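Probable amino acid aminotransferase (Mycobacterium tuberculosis, PDB 6Q1S) is a probable amino acid aminotransferase of the class IV family, a two-chain assembly modelled with 4'-deoxy-4'-aminopyridoxal-5'-phosphate and 2-oxoglutaric acid. Local coordinates at residues G134-A142 / P208-R216; F175-L183 / Y236-L244. All blocks are in the same frame, centred on the assembly; numbering follows the deposited sequence.

Interaction 1 of 2, residues G134-A142 / P208-R216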
ATOM      1  N   GLY B 134      -9.634 -11.730   2.106  1.00 27.12           N
ATOM      2  CA  GLY B 134      -9.425 -12.113   0.732  1.00 27.93           C
ATOM      3  C   GLY B 134      -8.195 -12.953   0.495  1.00 27.75           C
ATOM      4  O   GLY B 134      -8.039 -13.497  -0.604  1.00 25.11           O
ATOM      5  N   LEU B 135      -7.342 -13.112   1.501  1.00 28.93           N
ATOM      6  CA  LEU B 135      -6.148 -13.925   1.365  1.00 30.49           C
ATOM      7  C   LEU B 135      -6.362 -15.285   2.000  1.00 31.44           C
ATOM      8  O   LEU B 135      -6.975 -15.380   3.067  1.00 34.10           O
ATOM      9  CB  LEU B 135      -4.955 -13.254   2.048  1.00 31.97           C
ATOM     10  CG  LEU B 135      -4.217 -12.097   1.382  1.00 33.12           C
ATOM     11  CD1 LEU B 135      -3.218 -11.495   2.356  1.00 34.16           C
ATOM     12  CD2 LEU B 135      -3.503 -12.600   0.143  1.00 32.88           C
ATOM     13  N   PRO B 136      -5.887 -16.340   1.356  1.00 29.90           N
ATOM     14  CA  PRO B 136      -5.850 -17.652   2.002  1.00 29.94           C
ATOM     15  C   PRO B 136      -4.630 -17.783   2.902  1.00 32.76           C
ATOM     16  O   PRO B 136      -3.653 -17.039   2.795  1.00 36.56           O
ATOM     17  CB  PRO B 136      -5.793 -18.628   0.824  1.00 29.13           C
ATOM     18  CG  PRO B 136      -5.148 -17.850  -0.264  1.00 28.52           C
ATOM     19  CD  PRO B 136      -5.529 -16.411  -0.070  1.00 28.90           C
ATOM     20  N   ALA B 137      -4.706 -18.763   3.804  1.00 33.20           N
ATOM     21  CA  ALA B 137      -3.664 -18.962   4.805  1.00 35.23           C
ATOM     22  C   ALA B 137      -2.311 -19.301   4.190  1.00 41.46           C
ATOM     23  O   ALA B 137      -1.280 -19.097   4.840  1.00 45.78           O
ATOM     24  CB  ALA B 137      -4.086 -20.061   5.780  1.00 33.94           C
ATOM     25  N   ASP B 138      -2.287 -19.834   2.968  1.00 43.17           N
ATOM     26  CA  ASP B 138      -1.039 -20.167   2.291  1.00 42.86           C
ATOM     27  C   ASP B 138      -0.312 -18.957   1.715  1.00 42.54           C
ATOM     28  O   ASP B 138       0.801 -19.114   1.202  1.00 45.89           O
ATOM     29  CB  ASP B 138      -1.321 -21.147   1.144  1.00 43.88           C
ATOM     30  CG  ASP B 138      -2.315 -20.591   0.123  1.00 46.71           C
ATOM     31  OD1 ASP B 138      -2.507 -19.357   0.066  1.00 48.27           O
ATOM     32  OD2 ASP B 138      -2.909 -21.391  -0.632  1.00 48.19           O
ATOM     33  N   GLY B 139      -0.893 -17.760   1.808  1.00 40.27           N
ATOM     34  CA  GLY B 139      -0.379 -16.631   1.049  1.00 40.23           C
ATOM     35  C   GLY B 139       0.980 -16.109   1.470  1.00 41.60           C
ATOM     36  O   GLY B 139       1.695 -15.520   0.654  1.00 44.67           O
ATOM     37  N   GLY B 140       1.366 -16.308   2.731  1.00 40.08           N
ATOM     38  CA  GLY B 140       2.610 -15.711   3.195  1.00 38.90           C
ATOM     39  C   GLY B 140       3.849 -16.345   2.592  1.00 38.07           C
ATOM     40  O   GLY B 140       4.747 -15.647   2.112  1.00 37.72           O
ATOM     41  N   ASP B 141       3.915 -17.673   2.596  1.00 38.31           N
ATOM     42  CA  ASP B 141       5.086 -18.382   2.094  1.00 36.50           C
ATOM     43  C   ASP B 141       4.943 -18.860   0.654  1.00 32.11           C
ATOM     44  O   ASP B 141       5.923 -18.835  -0.097  1.00 30.36           O
ATOM     45  CB  ASP B 141       5.412 -19.560   3.014  1.00 40.28           C
ATOM     46  CG  ASP B 141       5.919 -19.104   4.370  1.00 42.84           C
ATOM     47  OD1 ASP B 141       7.146 -19.153   4.602  1.00 43.04           O
ATOM     48  OD2 ASP B 141       5.090 -18.656   5.188  1.00 44.05           O
ATOM     49  N   ALA B 142       3.748 -19.292   0.244  1.00 32.41           N
ATOM     50  CA  ALA B 142       3.575 -19.780  -1.120  1.00 32.77           C
ATOM     51  C   ALA B 142       3.593 -18.649  -2.138  1.00 33.43           C
ATOM     52  O   ALA B 142       3.916 -18.886  -3.306  1.00 34.27           O
ATOM     53  CB  ALA B 142       2.269 -20.565  -1.243  1.00 32.10           C
ATOM     54  N   PRO B 208      -2.157 -16.794  15.724  1.00 27.64           N
ATOM     55  CA  PRO B 208      -2.027 -17.467  14.436  1.00 27.30           C
ATOM     56  C   PRO B 208      -0.575 -17.759  14.119  1.00 27.21           C
ATOM     57  O   PRO B 208       0.338 -17.041  14.570  1.00 27.16           O
ATOM     58  CB  PRO B 208      -2.633 -16.458  13.451  1.00 26.66           C
ATOM     59  CG  PRO B 208      -3.630 -15.719  14.271  1.00 26.84           C
ATOM     60  CD  PRO B 208      -3.014 -15.599  15.636  1.00 27.32           C
ATOM     61  N   PRO B 209      -0.312 -18.805  13.343  1.00 27.21           N
ATOM     62  CA  PRO B 209       1.067 -19.218  13.080  1.00 27.22           C
ATOM     63  C   PRO B 209       1.749 -18.267  12.114  1.00 27.81           C
ATOM     64  O   PRO B 209       1.083 -17.590  11.317  1.00 31.08           O
ATOM     65  CB  PRO B 209       0.901 -20.614  12.469  1.00 27.45           C
ATOM     66  CG  PRO B 209      -0.437 -20.587  11.835  1.00 29.51           C
ATOM     67  CD  PRO B 209      -1.292 -19.678  12.673  1.00 28.46           C
ATOM     68  N   PRO B 210       3.083 -18.191  12.151  1.00 26.56           N
ATOM     69  CA  PRO B 210       3.779 -17.155  11.373  1.00 25.97           C
ATOM     70  C   PRO B 210       3.781 -17.392   9.875  1.00 26.11           C
ATOM     71  O   PRO B 210       3.968 -16.428   9.121  1.00 26.48           O
ATOM     72  CB  PRO B 210       5.206 -17.202  11.932  1.00 26.25           C
ATOM     73  CG  PRO B 210       5.366 -18.605  12.412  1.00 28.32           C
ATOM     74  CD  PRO B 210       4.019 -19.025  12.927  1.00 27.15           C
ATOM     75  N   TRP B 211       3.575 -18.624   9.409  1.00 28.28           N
ATOM     76  CA  TRP B 211       3.552 -18.845   7.970  1.00 26.82           C
ATOM     77  C   TRP B 211       2.284 -18.314   7.315  1.00 26.95           C
ATOM     78  O   TRP B 211       2.190 -18.336   6.082  1.00 27.22           O
ATOM     79  CB  TRP B 211       3.738 -20.332   7.651  1.00 25.91           C
ATOM     80  CG  TRP B 211       2.833 -21.265   8.394  1.00 26.25           C
ATOM     81  CD1 TRP B 211       1.575 -21.650   8.031  1.00 26.27           C
ATOM     82  CD2 TRP B 211       3.116 -21.931   9.629  1.00 26.91           C
ATOM     83  NE1 TRP B 211       1.061 -22.520   8.961  1.00 26.89           N
ATOM     84  CE2 TRP B 211       1.987 -22.709   9.953  1.00 27.28           C
ATOM     85  CE3 TRP B 211       4.216 -21.946  10.492  1.00 27.24           C
ATOM     86  CZ2 TRP B 211       1.926 -23.494  11.102  1.00 27.97           C
ATOM     87  CZ3 TRP B 211       4.153 -22.725  11.633  1.00 27.93           C
ATOM     88  CH2 TRP B 211       3.016 -23.486  11.930  1.00 28.28           C
ATOM     89  N   TYR B 212       1.319 -17.838   8.099  1.00 25.95           N
ATOM     90  CA  TYR B 212       0.183 -17.133   7.534  1.00 25.14           C
ATOM     91  C   TYR B 212       0.635 -15.815   6.906  1.00 25.82           C
ATOM     92  O   TYR B 212       1.664 -15.254   7.292  1.00 27.58           O
ATOM     93  CB  TYR B 212      -0.866 -16.851   8.609  1.00 24.94           C
ATOM     94  CG  TYR B 212      -1.754 -18.021   8.971  1.00 25.46           C
ATOM     95  CD1 TYR B 212      -1.479 -19.305   8.519  1.00 25.71           C
ATOM     96  CD2 TYR B 212      -2.888 -17.830   9.750  1.00 25.73           C
ATOM     97  CE1 TYR B 212      -2.303 -20.370   8.852  1.00 26.21           C
ATOM     98  CE2 TYR B 212      -3.715 -18.884  10.084  1.00 26.23           C
ATOM     99  CZ  TYR B 212      -3.419 -20.151   9.634  1.00 26.63           C
ATOM    100  OH  TYR B 212      -4.246 -21.196   9.968  1.00 30.36           O
ATOM    101  N   PRO B 213      -0.123 -15.293   5.934  1.00 25.24           N
ATOM    102  CA  PRO B 213       0.228 -13.997   5.335  1.00 24.75           C
ATOM    103  C   PRO B 213      -0.002 -12.828   6.281  1.00 24.18           C
ATOM    104  O   PRO B 213      -0.839 -11.964   6.002  1.00 22.79           O
ATOM    105  CB  PRO B 213      -0.697 -13.916   4.114  1.00 25.08           C
ATOM    106  CG  PRO B 213      -1.867 -14.770   4.481  1.00 25.38           C
ATOM    107  CD  PRO B 213      -1.300 -15.901   5.286  1.00 25.58           C
ATOM    108  N   ILE B 214       0.728 -12.781   7.397  1.00 26.23           N
ATOM    109  CA  ILE B 214       0.526 -11.770   8.427  1.00 26.84           C
ATOM    110  C   ILE B 214       1.882 -11.256   8.895  1.00 26.57           C
ATOM    111  O   ILE B 214       2.932 -11.826   8.588  1.00 23.51           O
ATOM    112  CB  ILE B 214      -0.278 -12.309   9.631  1.00 24.05           C
ATOM    113  CG1 ILE B 214       0.485 -13.434  10.328  1.00 24.55           C
ATOM    114  CG2 ILE B 214      -1.650 -12.795   9.191  1.00 24.08           C
ATOM    115  CD1 ILE B 214      -0.179 -13.916  11.600  1.00 25.16           C
ATOM    116  N   LEU B 215       1.846 -10.162   9.651  1.00 25.70           N
ATOM    117  CA  LEU B 215       3.046  -9.630  10.274  1.00 25.89           C
ATOM    118  C   LEU B 215       3.338 -10.357  11.581  1.00 28.40           C
ATOM    119  O   LEU B 215       2.429 -10.789  12.296  1.00 30.85           O
ATOM    120  CB  LEU B 215       2.901  -8.129  10.545  1.00 25.87           C
ATOM    121  CG  LEU B 215       3.011  -7.080   9.429  1.00 27.82           C
ATOM    122  CD1 LEU B 215       4.429  -7.019   8.883  1.00 28.11           C
ATOM    123  CD2 LEU B 215       2.007  -7.294   8.295  1.00 29.26           C
ATOM    124  N   ARG B 216       4.626 -10.480  11.895  1.00 28.06           N
ATOM    125  CA  ARG B 216       5.055 -11.023  13.179  1.00 27.40           C
ATOM    126  C   ARG B 216       5.069  -9.915  14.222  1.00 25.32           C
ATOM    127  O   ARG B 216       5.786  -8.920  14.071  1.00 25.70           O
ATOM    128  CB  ARG B 216       6.437 -11.662  13.058  1.00 28.70           C
ATOM    129  CG  ARG B 216       6.519 -12.791  12.053  1.00 31.59           C
ATOM    130  CD  ARG B 216       6.595 -14.127  12.770  1.00 34.06           C
ATOM    131  NE  ARG B 216       7.879 -14.318  13.441  1.00 34.81           N
ATOM    132  CZ  ARG B 216       8.902 -14.987  12.919  1.00 34.71           C
ATOM    133  NH1 ARG B 216      10.034 -15.109  13.597  1.00 37.08           N
ATOM    134  NH2 ARG B 216       8.791 -15.538  11.717  1.00 32.14           N
TER
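A loop of the class IV aminotransferase fold meets a turn here: P213, the centre of an inverse gamma turn, sets its ring against the type I turn P136-G139 and the short, weakly bonded helical turn 139-142. The ring's CB lies 3.4 Å from G140 N, its CG 3.3 Å from P136 O, and its CD 3.2 Å from A137 O, so most of its rim faces backbone rather than side chains. L135 runs antiparallel alongside this ring and touches it with CD1, 3.9 Å from P213 CB. A137 CB sits over one face of the Y212 ring, 4.0 Å from the centroid and 26° off the normal, a CH-pi contact. With CG anti to the carbonyl carbon (chi1 -79°), the Y212 ring stands between A137 CB and P209 CG, which covers its opposite face. The backbones come closest at G140, which has no side chain: its CA is 3.6 Å from P213 CA, with W211 O and Y212 O on the side where one would point. At the exposed margin D141 OD2 comes 3.1 Å from W211 O. No hydrogen bond joins 134-142 to 208-216, so cohesion rests on van der Waals and CH-pi contact, and the meeting of two acceptors at D141 is probably mildly unfavourable.

Interaction 2 of 2, residues F175-L183 / Y236-L244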
ATOM      1  N   PHE B 175      -9.163  -9.655  10.792  1.00 24.77           N
ATOM      2  CA  PHE B 175      -9.174 -10.201   9.443  1.00 24.41           C
ATOM      3  C   PHE B 175      -9.324 -11.714   9.489  1.00 24.78           C
ATOM      4  O   PHE B 175      -8.627 -12.396  10.247  1.00 25.08           O
ATOM      5  CB  PHE B 175      -7.889  -9.830   8.706  1.00 23.89           C
ATOM      6  CG  PHE B 175      -7.942  -8.495   8.026  1.00 23.41           C
ATOM      7  CD1 PHE B 175      -9.007  -8.165   7.204  1.00 23.75           C
ATOM      8  CD2 PHE B 175      -6.931  -7.570   8.212  1.00 23.15           C
ATOM      9  CE1 PHE B 175      -9.058  -6.939   6.574  1.00 22.84           C
ATOM     10  CE2 PHE B 175      -6.978  -6.338   7.587  1.00 22.74           C
ATOM     11  CZ  PHE B 175      -8.044  -6.023   6.764  1.00 22.58           C
ATOM     12  N   VAL B 176     -10.224 -12.244   8.668  1.00 25.38           N
ATOM     13  CA  VAL B 176     -10.406 -13.681   8.532  1.00 26.90           C
ATOM     14  C   VAL B 176     -10.114 -14.051   7.087  1.00 29.16           C
ATOM     15  O   VAL B 176     -10.543 -13.357   6.158  1.00 30.53           O
ATOM     16  CB  VAL B 176     -11.826 -14.124   8.940  1.00 25.62           C
ATOM     17  CG1 VAL B 176     -11.904 -15.637   9.031  1.00 26.06           C
ATOM     18  CG2 VAL B 176     -12.227 -13.485  10.263  1.00 25.98           C
ATOM     19  N   SER B 177      -9.378 -15.141   6.907  1.00 28.92           N
ATOM     20  CA  SER B 177      -9.001 -15.605   5.584  1.00 29.21           C
ATOM     21  C   SER B 177     -10.183 -16.256   4.869  1.00 31.71           C
ATOM     22  O   SER B 177     -11.193 -16.620   5.479  1.00 31.20           O
ATOM     23  CB  SER B 177      -7.842 -16.591   5.690  1.00 28.89           C
ATOM     24  OG  SER B 177      -8.225 -17.753   6.402  1.00 28.78           O
ATOM     25  N   THR B 178     -10.042 -16.402   3.548  1.00 34.03           N
ATOM     26  CA  THR B 178     -11.066 -17.094   2.767  1.00 35.04           C
ATOM     27  C   THR B 178     -11.223 -18.540   3.220  1.00 36.06           C
ATOM     28  O   THR B 178     -12.305 -19.123   3.098  1.00 36.59           O
ATOM     29  CB  THR B 178     -10.725 -17.037   1.276  1.00 33.73           C
ATOM     30  OG1 THR B 178     -10.317 -15.710   0.926  1.00 30.65           O
ATOM     31  CG2 THR B 178     -11.939 -17.416   0.434  1.00 35.56           C
ATOM     32  N   ASP B 179     -10.153 -19.128   3.749  1.00 35.88           N
ATOM     33  CA  ASP B 179     -10.198 -20.473   4.302  1.00 36.62           C
ATOM     34  C   ASP B 179     -11.000 -20.533   5.593  1.00 33.45           C
ATOM     35  O   ASP B 179     -11.435 -21.619   5.994  1.00 36.95           O
ATOM     36  CB  ASP B 179      -8.747 -20.913   4.529  1.00 41.68           C
ATOM     37  CG  ASP B 179      -8.389 -22.192   3.800  1.00 48.86           C
ATOM     38  OD1 ASP B 179      -9.298 -22.876   3.288  1.00 51.37           O
ATOM     39  OD2 ASP B 179      -7.171 -22.420   3.604  1.00 51.27           O
ATOM     40  N   GLY B 180     -11.220 -19.389   6.234  1.00 27.99           N
ATOM     41  CA  GLY B 180     -11.962 -19.327   7.473  1.00 26.68           C
ATOM     42  C   GLY B 180     -11.088 -19.292   8.701  1.00 26.87           C
ATOM     43  O   GLY B 180     -11.598 -19.481   9.811  1.00 27.37           O
ATOM     44  N   TYR B 181      -9.788 -19.072   8.534  1.00 26.52           N
ATOM     45  CA  TYR B 181      -8.840 -19.022   9.636  1.00 26.70           C
ATOM     46  C   TYR B 181      -8.541 -17.576  10.014  1.00 26.35           C
ATOM     47  O   TYR B 181      -8.506 -16.687   9.157  1.00 28.06           O
ATOM     48  CB  TYR B 181      -7.539 -19.745   9.260  1.00 27.73           C
ATOM     49  CG  TYR B 181      -7.731 -21.232   9.022  1.00 28.14           C
ATOM     50  CD1 TYR B 181      -7.838 -21.735   7.732  1.00 26.87           C
ATOM     51  CD2 TYR B 181      -7.815 -22.126  10.080  1.00 29.73           C
ATOM     52  CE1 TYR B 181      -8.020 -23.082   7.500  1.00 27.31           C
ATOM     53  CE2 TYR B 181      -7.999 -23.480   9.857  1.00 29.62           C
ATOM     54  CZ  TYR B 181      -8.102 -23.951   8.563  1.00 27.95           C
ATOM     55  OH  TYR B 181      -8.284 -25.297   8.339  1.00 28.43           O
ATOM     56  N   VAL B 182      -8.326 -17.349  11.309  1.00 26.69           N
ATOM     57  CA  VAL B 182      -8.019 -16.011  11.804  1.00 26.45           C
ATOM     58  C   VAL B 182      -6.614 -15.610  11.373  1.00 29.84           C
ATOM     59  O   VAL B 182      -5.656 -16.385  11.507  1.00 32.29           O
ATOM     60  CB  VAL B 182      -8.174 -15.955  13.330  1.00 27.01           C
ATOM     61  CG1 VAL B 182      -7.772 -14.581  13.857  1.00 26.80           C
ATOM     62  CG2 VAL B 182      -9.607 -16.268  13.720  1.00 27.45           C
ATOM     63  N   LEU B 183      -6.485 -14.387  10.854  1.00 26.45           N
ATOM     64  CA  LEU B 183      -5.198 -13.880  10.399  1.00 25.05           C
ATOM     65  C   LEU B 183      -4.606 -12.905  11.411  1.00 25.12           C
ATOM     66  O   LEU B 183      -3.796 -13.296  12.257  1.00 25.46           O
ATOM     67  CB  LEU B 183      -5.351 -13.206   9.034  1.00 24.43           C
ATOM     68  CG  LEU B 183      -5.721 -14.127   7.870  1.00 24.33           C
ATOM     69  CD1 LEU B 183      -5.960 -13.325   6.602  1.00 23.76           C
ATOM     70  CD2 LEU B 183      -4.624 -15.152   7.650  1.00 24.42           C
ATOM     71  N   TYR B 236       1.326 -21.701  18.544  1.00 33.47           N
ATOM     72  CA  TYR B 236       0.839 -21.140  17.291  1.00 29.56           C
ATOM     73  C   TYR B 236      -0.104 -22.157  16.671  1.00 30.57           C
ATOM     74  O   TYR B 236       0.319 -23.260  16.308  1.00 29.87           O
ATOM     75  CB  TYR B 236       1.994 -20.807  16.344  1.00 29.06           C
ATOM     76  CG  TYR B 236       2.952 -19.774  16.894  1.00 28.98           C
ATOM     77  CD1 TYR B 236       2.863 -18.446  16.507  1.00 28.40           C
ATOM     78  CD2 TYR B 236       3.928 -20.122  17.820  1.00 29.54           C
ATOM     79  CE1 TYR B 236       3.727 -17.495  17.010  1.00 28.37           C
ATOM     80  CE2 TYR B 236       4.798 -19.179  18.327  1.00 29.51           C
ATOM     81  CZ  TYR B 236       4.692 -17.866  17.921  1.00 29.05           C
ATOM     82  OH  TYR B 236       5.555 -16.918  18.424  1.00 31.86           O
ATOM     83  N   ARG B 237      -1.376 -21.789  16.551  1.00 31.83           N
ATOM     84  CA  ARG B 237      -2.408 -22.709  16.106  1.00 32.00           C
ATOM     85  C   ARG B 237      -3.244 -22.058  15.015  1.00 31.05           C
ATOM     86  O   ARG B 237      -3.226 -20.839  14.828  1.00 29.07           O
ATOM     87  CB  ARG B 237      -3.321 -23.140  17.265  1.00 31.63           C
ATOM     88  CG  ARG B 237      -2.600 -23.768  18.453  1.00 33.62           C
ATOM     89  CD  ARG B 237      -3.452 -24.845  19.109  1.00 37.42           C
ATOM     90  NE  ARG B 237      -3.169 -24.988  20.536  1.00 41.34           N
ATOM     91  CZ  ARG B 237      -2.141 -25.661  21.044  1.00 44.58           C
ATOM     92  NH1 ARG B 237      -1.275 -26.264  20.241  1.00 45.62           N
ATOM     93  NH2 ARG B 237      -1.980 -25.728  22.359  1.00 44.80           N
ATOM     94  N   ALA B 238      -3.945 -22.897  14.261  1.00 30.98           N
ATOM     95  CA  ALA B 238      -4.900 -22.423  13.265  1.00 29.24           C
ATOM     96  C   ALA B 238      -6.194 -22.061  13.983  1.00 28.88           C
ATOM     97  O   ALA B 238      -6.988 -22.935  14.334  1.00 29.40           O
ATOM     98  CB  ALA B 238      -5.135 -23.483  12.195  1.00 28.63           C
ATOM     99  N   LEU B 239      -6.417 -20.767  14.201  1.00 28.55           N
ATOM    100  CA  LEU B 239      -7.606 -20.311  14.908  1.00 28.81           C
ATOM    101  C   LEU B 239      -8.711 -20.015  13.908  1.00 28.48           C
ATOM    102  O   LEU B 239      -8.458 -19.499  12.816  1.00 29.68           O
ATOM    103  CB  LEU B 239      -7.333 -19.062  15.755  1.00 31.04           C
ATOM    104  CG  LEU B 239      -6.481 -19.061  17.031  1.00 30.97           C
ATOM    105  CD1 LEU B 239      -5.066 -19.541  16.821  1.00 31.10           C
ATOM    106  CD2 LEU B 239      -6.471 -17.661  17.633  1.00 29.63           C
ATOM    107  N   ARG B 240      -9.935 -20.350  14.291  1.00 28.91           N
ATOM    108  CA  ARG B 240     -11.121 -20.079  13.497  1.00 30.35           C
ATOM    109  C   ARG B 240     -11.994 -19.063  14.216  1.00 33.16           C
ATOM    110  O   ARG B 240     -11.731 -18.681  15.361  1.00 34.50           O
ATOM    111  CB  ARG B 240     -11.908 -21.373  13.260  1.00 30.94           C
ATOM    112  CG  ARG B 240     -11.058 -22.552  12.816  1.00 32.38           C
ATOM    113  CD  ARG B 240     -11.064 -22.699  11.310  1.00 32.11           C
ATOM    114  NE  ARG B 240     -12.392 -23.033  10.806  1.00 32.17           N
ATOM    115  CZ  ARG B 240     -12.699 -23.122   9.517  1.00 28.71           C
ATOM    116  NH1 ARG B 240     -11.772 -22.895   8.597  1.00 28.17           N
ATOM    117  NH2 ARG B 240     -13.933 -23.432   9.149  1.00 32.38           N
ATOM    118  N   VAL B 241     -13.038 -18.608  13.520  1.00 34.21           N
ATOM    119  CA  VAL B 241     -13.943 -17.633  14.120  1.00 28.77           C
ATOM    120  C   VAL B 241     -14.647 -18.246  15.322  1.00 40.36           C
ATOM    121  O   VAL B 241     -14.905 -17.561  16.320  1.00 38.73           O
ATOM    122  CB  VAL B 241     -14.945 -17.113  13.070  1.00 37.71           C
ATOM    123  CG1 VAL B 241     -16.022 -16.267  13.725  1.00 35.25           C
ATOM    124  CG2 VAL B 241     -14.223 -16.297  12.012  1.00 27.71           C
ATOM    125  N   ALA B 242     -14.948 -19.547  15.259  1.00 29.97           N
ATOM    126  CA  ALA B 242     -15.562 -20.225  16.396  1.00 30.74           C
ATOM    127  C   ALA B 242     -14.648 -20.208  17.615  1.00 31.02           C
ATOM    128  O   ALA B 242     -15.110 -20.001  18.744  1.00 43.52           O
ATOM    129  CB  ALA B 242     -15.920 -21.661  16.017  1.00 31.13           C
ATOM    130  N   ASP B 243     -13.345 -20.418  17.408  1.00 30.74           N
ATOM    131  CA  ASP B 243     -12.387 -20.358  18.507  1.00 31.26           C
ATOM    132  C   ASP B 243     -12.284 -18.964  19.110  1.00 31.17           C
ATOM    133  O   ASP B 243     -11.848 -18.827  20.258  1.00 33.71           O
ATOM    134  CB  ASP B 243     -11.011 -20.829  18.036  1.00 30.71           C
ATOM    135  CG  ASP B 243     -11.028 -22.254  17.525  1.00 31.43           C
ATOM    136  OD1 ASP B 243     -10.142 -22.613  16.724  1.00 31.19           O
ATOM    137  OD2 ASP B 243     -11.956 -23.006  17.893  1.00 31.94           O
ATOM    138  N   LEU B 244     -12.658 -17.927  18.360  1.00 31.17           N
ATOM    139  CA  LEU B 244     -12.632 -16.578  18.910  1.00 31.58           C
ATOM    140  C   LEU B 244     -13.709 -16.396  19.972  1.00 35.62           C
ATOM    141  O   LEU B 244     -13.474 -15.749  20.999  1.00 40.08           O
ATOM    142  CB  LEU B 244     -12.801 -15.548  17.792  1.00 30.69           C
ATOM    143  CG  LEU B 244     -11.630 -15.396  16.818  1.00 28.87           C
ATOM    144  CD1 LEU B 244     -11.968 -14.382  15.736  1.00 28.43           C
ATOM    145  CD2 LEU B 244     -10.363 -15.000  17.558  1.00 28.78           C
TER
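The type I turn S177-G180 after strand 172-176, together with Y181 and V182, packs against the connection that leads from strand 233-236 into helix 241-245, all within the class IV aminotransferase family region. One backbone hydrogen bond crosses the contact: V182 N donates to L239 O at 2.6 Å with an N-H...O angle of 172°, the donor tilted out of the carbonyl plane. The same oxygen receives a CA-H...O contact from Y181 CA at 3.2 Å, so two neighbouring residues converge on one acceptor. S177 OG accepts from Y181 N, tying the residue after the turn back to its first residue.

Apolar contacts line the more buried side. The CG2 branch of V182 meets L244 CD1 at 3.6 Å, while V182 CB lies 4.0 Å from L239 CB. V176 and V241 cross at about a right angle through their methyls. V190 and I192 of strand 189-194 continue this packing, touching V182 on one hand and L239 and L244 on the other.

The aromatic and charged contacts lie farther out. A238 CB touches Y181 CD2 at 3.7 Å. The R240 chain, bent at chi2 (-96°) and again at chi3, folds back over the Y181 ring in a cation-pi contact. NH1 stands over the ring centre and CZ 4.9 Å from the Y181 centroid, the guanidinium steeply tilted, its plane 69° from the ring. G180 O lies over a guanidinium face, and R240 NH1 also makes a weak hydrogen bond to D179 O, 2.9 Å long.

Both contacts are partly buried, their centres 11 Å apart on the same side of the chain's centre. In interaction 1 buried L135, Y212 and P213 contrast with exposed D141 and W211; in interaction 2 buried V182, L239 and L244 contrast with exposed A238 and R240. Their segments alternate along the chain and touch: L135 O is 3.3 Å from T178 N, a probable hydrogen bond, and Y212 bears on Y181 and A238. Interaction 1 joins a turn and helical turn to a loop carrying L215 of the 4'-deoxy-4'-aminopyridoxal-5'-phosphate pocket, and also packs on G134 of the second subunit. Interaction 2, which no other chain touches, adds a straight backbone bond and a cation-pi contact.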